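PDB 3N0X: possible substrate binding protein of ABC transporter system from Rhodopseudomonas palustris, which probably binds branched-chain amino acids or related small ligands in the periplasm and delivers them to an ABC transporter for uptake. Local coordinates for residues T183-V188 / G213-K218; A145-D150 / E176-T181; M30-A35 / S290-V295. One frame throughout, in Å; residues are numbered along the deposited sequence.

In the fold
Interactions 1 and 2 belong to the lobe built on the four-stranded parallel sheet, their centres about 10 Å apart; interaction 3 lies on the opposite side of the chain's centre, about 41 Å and about 38 Å from them, centre to centre. The first two share packing: Val188 CG2 is 3.7 Å from Glu176 CB, and Phe185 and Val188 both rest on Leu147, so helix 186-196 and its N-cap residue cover the strand pair of interaction 2. All three contacts are partly buried. Chemistry follows position: interaction 2 is mainly backbone bonding between strands, interaction 1 combines a buried phenyl ring with a more exposed lysine that grips loop carbonyls, and interaction 3 is apolar helix packing through glycine, alanine and selenomethionine.

Interaction 1: T183-V188 / G213-K218; sequences TDFTAV and GDPLTK
Lys218 NZ reaches across to Thr183 O at 2.9 Å, in the carbonyl plane and on a lone pair (C=O...N angle 127°). The same ammonium also donates to Gly213 O at 2.8 Å, here from above the carbonyl plane, and so ties together the two loops that precede the helices. The lysine chain is extended beyond CG, and on the way Lys218 CD passes the edge of the phenyl ring, 3.7 Å from Phe185 CD1. Gly213 O approaches that edge too, 3.5 Å from Phe185 CE1, while Pro215 CB sits over one face in a CH-pi contact, 4.0 Å from the Phe185 ring centroid and 25° off the normal. Both helices, 186-196 and 215-221, begin here beside the parallel sheet of a periplasmic binding protein lobe, and Phe185, the N-cap residue of the first, has its CB directed toward residues 213-218. Beyond the pair, Trp209 meets the ring edge-to-face and Leu147 of strand 142-149 touches it. Just upstream, Asp184 forms an Asx turn: its OD1 accepts from Thr186 N at 2.9 Å and from Thr186 OG1 at 2.8 Å, two bonds that fix the carboxylate at the helix start.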
loop_
_atom_site.group_PDB
_atom_site.type_symbol
_atom_site.label_atom_id
_atom_site.label_comp_id
_atom_site.label_asym_id
_atom_site.label_seq_id
_atom_site.Cartn_x
_atom_site.Cartn_y
_atom_site.Cartn_z
ATOM N N THR A 183 21.867 12.269 5.337
ATOM C CA THR A 183 21.118 13.214 6.162
ATOM C C THR A 183 21.394 14.677 5.805
ATOM O O THR A 183 20.652 15.560 6.259
ATOM C CB THR A 183 21.443 13.036 7.661
ATOM O OG1 THR A 183 22.846 13.200 7.843
ATOM C CG2 THR A 183 20.987 11.648 8.153
ATOM N N ASP A 184 22.453 14.935 5.036
ATOM C CA ASP A 184 22.765 16.271 4.558
ATOM C C ASP A 184 22.510 16.299 3.060
ATOM O O ASP A 184 23.231 15.648 2.304
ATOM C CB ASP A 184 24.218 16.635 4.821
ATOM C CG ASP A 184 24.546 18.090 4.477
ATOM O OD1 ASP A 184 24.024 18.653 3.487
ATOM O OD2 ASP A 184 25.372 18.692 5.206
ATOM N N PHE A 185 21.515 17.084 2.669
ATOM C CA PHE A 185 21.041 17.133 1.262
ATOM C C PHE A 185 21.494 18.359 0.515
ATOM O O PHE A 185 20.990 18.636 -0.575
ATOM C CB PHE A 185 19.520 16.999 1.211
ATOM C CG PHE A 185 19.045 15.674 1.676
ATOM C CD1 PHE A 185 18.830 15.441 3.045
ATOM C CD2 PHE A 185 18.888 14.611 0.788
ATOM C CE1 PHE A 185 18.434 14.209 3.504
ATOM C CE2 PHE A 185 18.485 13.375 1.262
ATOM C CZ PHE A 185 18.271 13.168 2.618
ATOM N N THR A 186 22.459 19.106 1.077
ATOM C CA THR A 186 22.895 20.355 0.471
ATOM C C THR A 186 23.396 20.156 -0.955
ATOM O O THR A 186 22.948 20.824 -1.900
ATOM C CB THR A 186 23.994 21.045 1.354
ATOM O OG1 THR A 186 23.462 21.232 2.677
ATOM C CG2 THR A 186 24.408 22.378 0.739
ATOM N N ALA A 187 24.311 19.218 -1.128
ATOM C CA ALA A 187 24.937 19.010 -2.433
ATOM C C ALA A 187 23.958 18.461 -3.472
ATOM O O ALA A 187 23.857 18.985 -4.594
ATOM C CB ALA A 187 26.156 18.071 -2.293
ATOM N N VAL A 188 23.261 17.397 -3.099
ATOM C CA VAL A 188 22.290 16.783 -4.019
ATOM C C VAL A 188 21.133 17.774 -4.329
ATOM O O VAL A 188 20.652 17.829 -5.458
ATOM C CB VAL A 188 21.774 15.404 -3.541
ATOM C CG1 VAL A 188 20.883 15.491 -2.334
ATOM C CG2 VAL A 188 20.970 14.690 -4.679
ATOM N N GLY A 213 15.757 10.512 7.803
ATOM C CA GLY A 213 16.594 11.381 6.970
ATOM C C GLY A 213 15.874 12.677 6.616
ATOM O O GLY A 213 16.507 13.701 6.408
ATOM N N ASP A 214 14.548 12.607 6.529
ATOM C CA ASP A 214 13.688 13.766 6.257
ATOM C C ASP A 214 14.124 14.622 5.053
ATOM O O ASP A 214 14.251 15.851 5.143
ATOM C CB ASP A 214 13.559 14.627 7.522
ATOM C CG ASP A 214 12.280 15.441 7.548
ATOM O OD1 ASP A 214 11.412 15.285 6.645
ATOM O OD2 ASP A 214 12.152 16.252 8.488
ATOM N N PRO A 215 14.296 13.976 3.871
ATOM C CA PRO A 215 14.656 14.778 2.687
ATOM C C PRO A 215 13.629 15.900 2.329
ATOM O O PRO A 215 14.043 16.946 1.883
ATOM C CB PRO A 215 14.714 13.738 1.540
ATOM C CG PRO A 215 13.881 12.683 1.980
ATOM C CD PRO A 215 13.996 12.589 3.501
ATOM N N LEU A 216 12.343 15.697 2.554
ATOM C CA LEU A 216 11.359 16.725 2.121
ATOM C C LEU A 216 11.513 18.022 2.906
ATOM O O LEU A 216 11.520 19.115 2.317
ATOM C CB LEU A 216 9.920 16.201 2.183
ATOM C CG LEU A 216 9.373 15.395 0.970
ATOM C CD1 LEU A 216 9.442 16.187 -0.342
ATOM C CD2 LEU A 216 10.074 14.076 0.808
ATOM N N THR A 217 11.667 17.904 4.228
ATOM C CA THR A 217 11.889 19.067 5.086
ATOM C C THR A 217 13.195 19.772 4.764
ATOM O O THR A 217 13.256 20.992 4.689
ATOM C CB THR A 217 11.992 18.642 6.587
ATOM O OG1 THR A 217 10.819 17.924 6.956
ATOM C CG2 THR A 217 12.172 19.857 7.460
ATOM N N LYS A 218 14.260 18.993 4.611
ATOM C CA LYS A 218 15.559 19.530 4.315
ATOM C C LYS A 218 15.671 20.190 2.953
ATOM O O LYS A 218 16.322 21.223 2.806
ATOM C CB LYS A 218 16.638 18.461 4.531
ATOM C CG LYS A 218 16.736 18.071 6.027
ATOM C CD LYS A 218 17.626 16.881 6.244
ATOM C CE LYS A 218 17.821 16.592 7.761
ATOM N NZ LYS A 218 18.295 15.192 7.966
#

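Interaction 2: A145-D150 / E176-T181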
loop_
_atom_site.group_PDB
_atom_site.type_symbol
_atom_site.label_atom_id
_atom_site.label_comp_id
_atom_site.label_asym_id
_atom_site.label_seq_id
_atom_site.Cartn_x
_atom_site.Cartn_y
_atom_site.Cartn_z
ATOM N N ALA A 145 12.604 16.000 -11.679
ATOM C CA ALA A 145 13.839 15.363 -11.270
ATOM C C ALA A 145 13.501 14.479 -10.089
ATOM O O ALA A 145 12.706 14.882 -9.205
ATOM C CB ALA A 145 14.896 16.405 -10.811
ATOM N N THR A 146 14.133 13.318 -10.002
ATOM C CA THR A 146 13.836 12.413 -8.900
ATOM C C THR A 146 15.003 12.324 -7.906
ATOM O O THR A 146 16.161 12.432 -8.266
ATOM C CB THR A 146 13.478 10.982 -9.407
ATOM O OG1 THR A 146 14.567 10.431 -10.155
ATOM C CG2 THR A 146 12.154 10.982 -10.306
ATOM N N LEU A 147 14.658 12.099 -6.636
ATOM C CA LEU A 147 15.636 11.825 -5.590
ATOM C C LEU A 147 15.198 10.527 -4.929
ATOM O O LEU A 147 14.039 10.370 -4.519
ATOM C CB LEU A 147 15.673 12.937 -4.543
ATOM C CG LEU A 147 16.538 12.713 -3.294
ATOM C CD1 LEU A 147 18.006 12.533 -3.689
ATOM C CD2 LEU A 147 16.341 13.906 -2.317
ATOM N N ALA A 148 16.170 9.626 -4.761
ATOM C CA ALA A 148 15.938 8.321 -4.155
ATOM C C ALA A 148 17.201 7.883 -3.451
ATOM O O ALA A 148 18.294 8.417 -3.710
ATOM C CB ALA A 148 15.532 7.283 -5.238
ATOM N N GLN A 149 17.041 6.918 -2.553
ATOM C CA GLN A 149 18.161 6.218 -1.921
ATOM C C GLN A 149 18.752 5.173 -2.885
ATOM O O GLN A 149 18.028 4.540 -3.676
ATOM C CB GLN A 149 17.644 5.522 -0.669
ATOM C CG GLN A 149 17.124 6.499 0.378
ATOM C CD GLN A 149 16.121 5.899 1.310
ATOM O OE1 GLN A 149 15.077 5.396 0.904
ATOM N NE2 GLN A 149 16.463 5.902 2.605
ATOM N N ASP A 150 20.075 5.011 -2.812
ATOM C CA ASP A 150 20.808 4.117 -3.700
ATOM C C ASP A 150 20.707 2.669 -3.201
ATOM O O ASP A 150 21.683 2.083 -2.705
ATOM C CB ASP A 150 22.265 4.595 -3.770
ATOM C CG ASP A 150 23.039 3.988 -4.898
ATOM O OD1 ASP A 150 22.414 3.204 -5.669
ATOM O OD2 ASP A 150 24.238 4.319 -5.055
ATOM N N GLU A 176 18.696 11.347 -9.239
ATOM C CA GLU A 176 19.766 11.336 -8.262
ATOM C C GLU A 176 19.547 10.191 -7.284
ATOM O O GLU A 176 18.433 10.025 -6.724
ATOM C CB GLU A 176 19.822 12.668 -7.501
ATOM C CG GLU A 176 20.307 13.797 -8.330
ATOM C CD GLU A 176 21.844 13.791 -8.452
ATOM O OE1 GLU A 176 22.536 13.061 -7.667
ATOM O OE2 GLU A 176 22.371 14.563 -9.267
ATOM N N TYR A 177 20.619 9.441 -7.026
ATOM C CA TYR A 177 20.618 8.333 -6.056
ATOM C C TYR A 177 21.714 8.576 -5.048
ATOM O O TYR A 177 22.860 8.721 -5.431
ATOM C CB TYR A 177 20.825 6.982 -6.749
ATOM C CG TYR A 177 19.760 6.661 -7.747
ATOM C CD1 TYR A 177 18.523 6.183 -7.347
ATOM C CD2 TYR A 177 19.958 6.917 -9.110
ATOM C CE1 TYR A 177 17.521 5.920 -8.260
ATOM C CE2 TYR A 177 18.935 6.694 -10.042
ATOM C CZ TYR A 177 17.724 6.187 -9.604
ATOM O OH TYR A 177 16.690 5.952 -10.520
ATOM N N VAL A 178 21.345 8.647 -3.778
ATOM C CA VAL A 178 22.313 8.968 -2.727
ATOM C C VAL A 178 22.335 7.845 -1.712
ATOM O O VAL A 178 21.402 7.041 -1.637
ATOM C CB VAL A 178 21.976 10.327 -2.050
ATOM C CG1 VAL A 178 21.962 11.442 -3.104
ATOM C CG2 VAL A 178 20.657 10.266 -1.296
ATOM N N PRO A 179 23.419 7.784 -0.936
ATOM C CA PRO A 179 23.489 6.705 0.044
ATOM C C PRO A 179 22.266 6.661 0.952
ATOM O O PRO A 179 21.678 7.694 1.316
ATOM C CB PRO A 179 24.798 7.008 0.780
ATOM C CG PRO A 179 25.655 7.694 -0.216
ATOM C CD PRO A 179 24.680 8.510 -1.081
ATOM N N THR A 180 21.844 5.454 1.307
ATOM C CA THR A 180 20.634 5.258 2.101
ATOM C C THR A 180 20.636 6.047 3.398
ATOM O O THR A 180 19.589 6.451 3.863
ATOM C CB THR A 180 20.422 3.776 2.498
ATOM O OG1 THR A 180 21.643 3.258 3.050
ATOM C CG2 THR A 180 19.980 2.945 1.293
ATOM N N THR A 181 21.828 6.251 3.950
ATOM C CA THR A 181 22.074 6.933 5.204
ATOM C C THR A 181 22.252 8.453 5.117
ATOM O O THR A 181 22.698 9.097 6.078
ATOM C CB THR A 181 23.407 6.380 5.807
ATOM O OG1 THR A 181 24.475 6.528 4.841
ATOM C CG2 THR A 181 23.225 4.909 6.171
HETATM O O HOH W 1 16.352 9.132 -8.396
#
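Gln149 and Thr180 meet where two neighbouring parallel strands run out, the ends of a beta-alpha-beta unit in which helix 152-165 connects strand 142-149 to strand 171-178. Along Gln149, CB lies 4.1 Å from Thr180 CA; CG, anti to the carbonyl carbon (chi1 -63°), passes the same atom; and the extended chain carries NE2 to Thr180 O, a weak hydrogen bond of 3.4 Å. The other amide atom, OE1, accepts from Ala210 N, so the carboxamide spans two loops. Behind it, Glu176 N donates to Thr146 O, Ala148 N to Glu176 O and Val178 N to Ala148 O, and Asp150 N closes the series on Val178 O at 2.7 Å. Ala148 and Tyr177 share one sheet face, with Ala148 CB 3.8 Å from Tyr177 CD1, and Val158 of the connecting helix touches both. On the face of Leu147 and Glu176, Leu147 CD1 meets Val178 CG1 at 4.1 Å, the two side chains crossing at about a right angle, while the Glu176 carboxylate forms a salt bridge with Arg191. A water 2.8 Å from Thr146 OG1 donates to Glu176 O at 2.8 Å and lies over one face of the Tyr177 ring, offset toward its rim.

Interaction 3: M30-A35 / S290-V295; sequences MGLEYA and SAAMAV
The ring of Tyr34 meets the selenium of Met293, a selenomethionine, obliquely: SE lies 5.4 Å from the ring centroid and 73° off the ring normal, with Tyr34 CD1 the nearest ring atom at 4.1 Å. This is a Met-aromatic contact of oblique approach. The ring of Trp268 meets the same tyrosine, and Ile265 also touches Tyr34, so helix 264-277 adds to the surroundings of the ring. Met293 bends at both chi2 and chi3, near -65° each, which folds its end back against the other helix; SE there also packs against Ala35 CB at 3.8 Å and lies 4.0 Å from Gly31 O.

At the closest backbone approach Gly31 faces Ala292, their CA atoms 5.2 Å apart. Ala292 CB presses on main chain, against Gly31 C and 3.6 Å from Leu32 N, and Leu32 CG covers the same methyl at 3.8 Å. The glycine thus presents bare backbone to the methyl. The local helix axes come within 7.9 Å and cross at -43°, a close approach consistent with the small residues at the crossing. In the fold, the contact joins helix 18-35 to helix 283-302, whose Val295 and Ala291 rest on strand 76-79 of the mixed sheet. The contacts across the interface are van der Waals in kind, the polarisable selenium beside Tyr34 included, so the fit of shapes probably sets the helix spacing.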
loop_
_atom_site.group_PDB
_atom_site.type_symbol
_atom_site.label_atom_id
_atom_site.label_comp_id
_atom_site.label_asym_id
_atom_site.label_seq_id
_atom_site.Cartn_x
_atom_site.Cartn_y
_atom_site.Cartn_z
HETATM N N MSE A 30 -13.463 -5.569 11.646
HETATM C CA MSE A 30 -14.537 -4.667 11.187
HETATM C C MSE A 30 -15.035 -5.043 9.792
HETATM O O MSE A 30 -16.236 -4.944 9.509
HETATM C CB MSE A 30 -14.070 -3.206 11.231
HETATM C CG MSE A 30 -13.979 -2.720 12.646
HETATM SE SE MSE A 30 -13.527 -0.847 12.794
HETATM C CE MSE A 30 -15.204 -0.133 12.201
ATOM N N GLY A 31 -14.128 -5.470 8.910
ATOM C CA GLY A 31 -14.540 -5.926 7.611
ATOM C C GLY A 31 -15.397 -7.189 7.615
ATOM O O GLY A 31 -16.363 -7.303 6.849
ATOM N N LEU A 32 -15.042 -8.137 8.493
ATOM C CA LEU A 32 -15.823 -9.362 8.617
ATOM C C LEU A 32 -17.203 -9.043 9.234
ATOM O O LEU A 32 -18.231 -9.620 8.850
ATOM C CB LEU A 32 -15.068 -10.394 9.462
ATOM C CG LEU A 32 -13.767 -10.954 8.860
ATOM C CD1 LEU A 32 -13.008 -11.819 9.882
ATOM C CD2 LEU A 32 -14.071 -11.808 7.573
ATOM N N GLU A 33 -17.202 -8.139 10.204
ATOM C CA GLU A 33 -18.444 -7.634 10.790
ATOM C C GLU A 33 -19.345 -7.020 9.683
ATOM O O GLU A 33 -20.543 -7.335 9.543
ATOM C CB GLU A 33 -18.113 -6.609 11.878
ATOM C CG GLU A 33 -19.355 -5.827 12.350
ATOM C CD GLU A 33 -19.023 -4.697 13.309
ATOM O OE1 GLU A 33 -17.821 -4.521 13.635
ATOM O OE2 GLU A 33 -19.968 -3.972 13.728
ATOM N N TYR A 34 -18.759 -6.132 8.875
ATOM C CA TYR A 34 -19.525 -5.482 7.796
ATOM C C TYR A 34 -20.084 -6.533 6.834
ATOM O O TYR A 34 -21.283 -6.497 6.475
ATOM C CB TYR A 34 -18.646 -4.476 7.044
ATOM C CG TYR A 34 -19.371 -3.771 5.925
ATOM C CD1 TYR A 34 -19.371 -4.282 4.634
ATOM C CD2 TYR A 34 -20.018 -2.573 6.169
ATOM C CE1 TYR A 34 -20.081 -3.616 3.606
ATOM C CE2 TYR A 34 -20.675 -1.905 5.186
ATOM C CZ TYR A 34 -20.735 -2.425 3.923
ATOM O OH TYR A 34 -21.430 -1.687 2.986
ATOM N N ALA A 35 -19.223 -7.455 6.393
ATOM C CA ALA A 35 -19.573 -8.429 5.330
ATOM C C ALA A 35 -20.676 -9.343 5.761
ATOM O O ALA A 35 -21.429 -9.816 4.912
ATOM C CB ALA A 35 -18.355 -9.249 4.948
ATOM N N SER A 290 -10.077 -4.703 3.553
ATOM C CA SER A 290 -10.050 -5.197 2.191
ATOM C C SER A 290 -9.781 -6.696 2.137
ATOM O O SER A 290 -10.425 -7.425 1.346
ATOM C CB SER A 290 -9.019 -4.438 1.361
ATOM O OG SER A 290 -9.339 -3.047 1.373
ATOM N N ALA A 291 -8.833 -7.175 2.941
ATOM C CA ALA A 291 -8.583 -8.606 3.021
ATOM C C ALA A 291 -9.803 -9.391 3.519
ATOM O O ALA A 291 -10.088 -10.488 2.973
ATOM C CB ALA A 291 -7.361 -8.902 3.887
ATOM N N ALA A 292 -10.521 -8.850 4.487
ATOM C CA ALA A 292 -11.724 -9.486 4.988
ATOM C C ALA A 292 -12.700 -9.665 3.854
ATOM O O ALA A 292 -13.352 -10.715 3.699
ATOM C CB ALA A 292 -12.357 -8.635 6.158
HETATM N N MSE A 293 -12.910 -8.580 3.105
HETATM C CA MSE A 293 -13.862 -8.605 2.025
HETATM C C MSE A 293 -13.467 -9.579 0.917
HETATM O O MSE A 293 -14.318 -10.266 0.336
HETATM C CB MSE A 293 -14.062 -7.208 1.437
HETATM C CG MSE A 293 -14.723 -6.252 2.354
HETATM SE SE MSE A 293 -16.529 -6.618 2.861
HETATM C CE MSE A 293 -17.367 -6.453 1.144
ATOM N N ALA A 294 -12.173 -9.650 0.619
ATOM C CA ALA A 294 -11.682 -10.622 -0.351
ATOM C C ALA A 294 -12.020 -12.066 0.089
ATOM O O ALA A 294 -12.510 -12.870 -0.697
ATOM C CB ALA A 294 -10.186 -10.474 -0.531
ATOM N N VAL A 295 -11.774 -12.393 1.359
ATOM C CA VAL A 295 -12.028 -13.760 1.861
ATOM C C VAL A 295 -13.509 -14.090 1.792
ATOM O O VAL A 295 -13.885 -15.152 1.288
ATOM C CB VAL A 295 -11.489 -13.966 3.314
ATOM C CG1 VAL A 295 -11.975 -15.340 3.874
ATOM C CG2 VAL A 295 -9.969 -13.850 3.373
#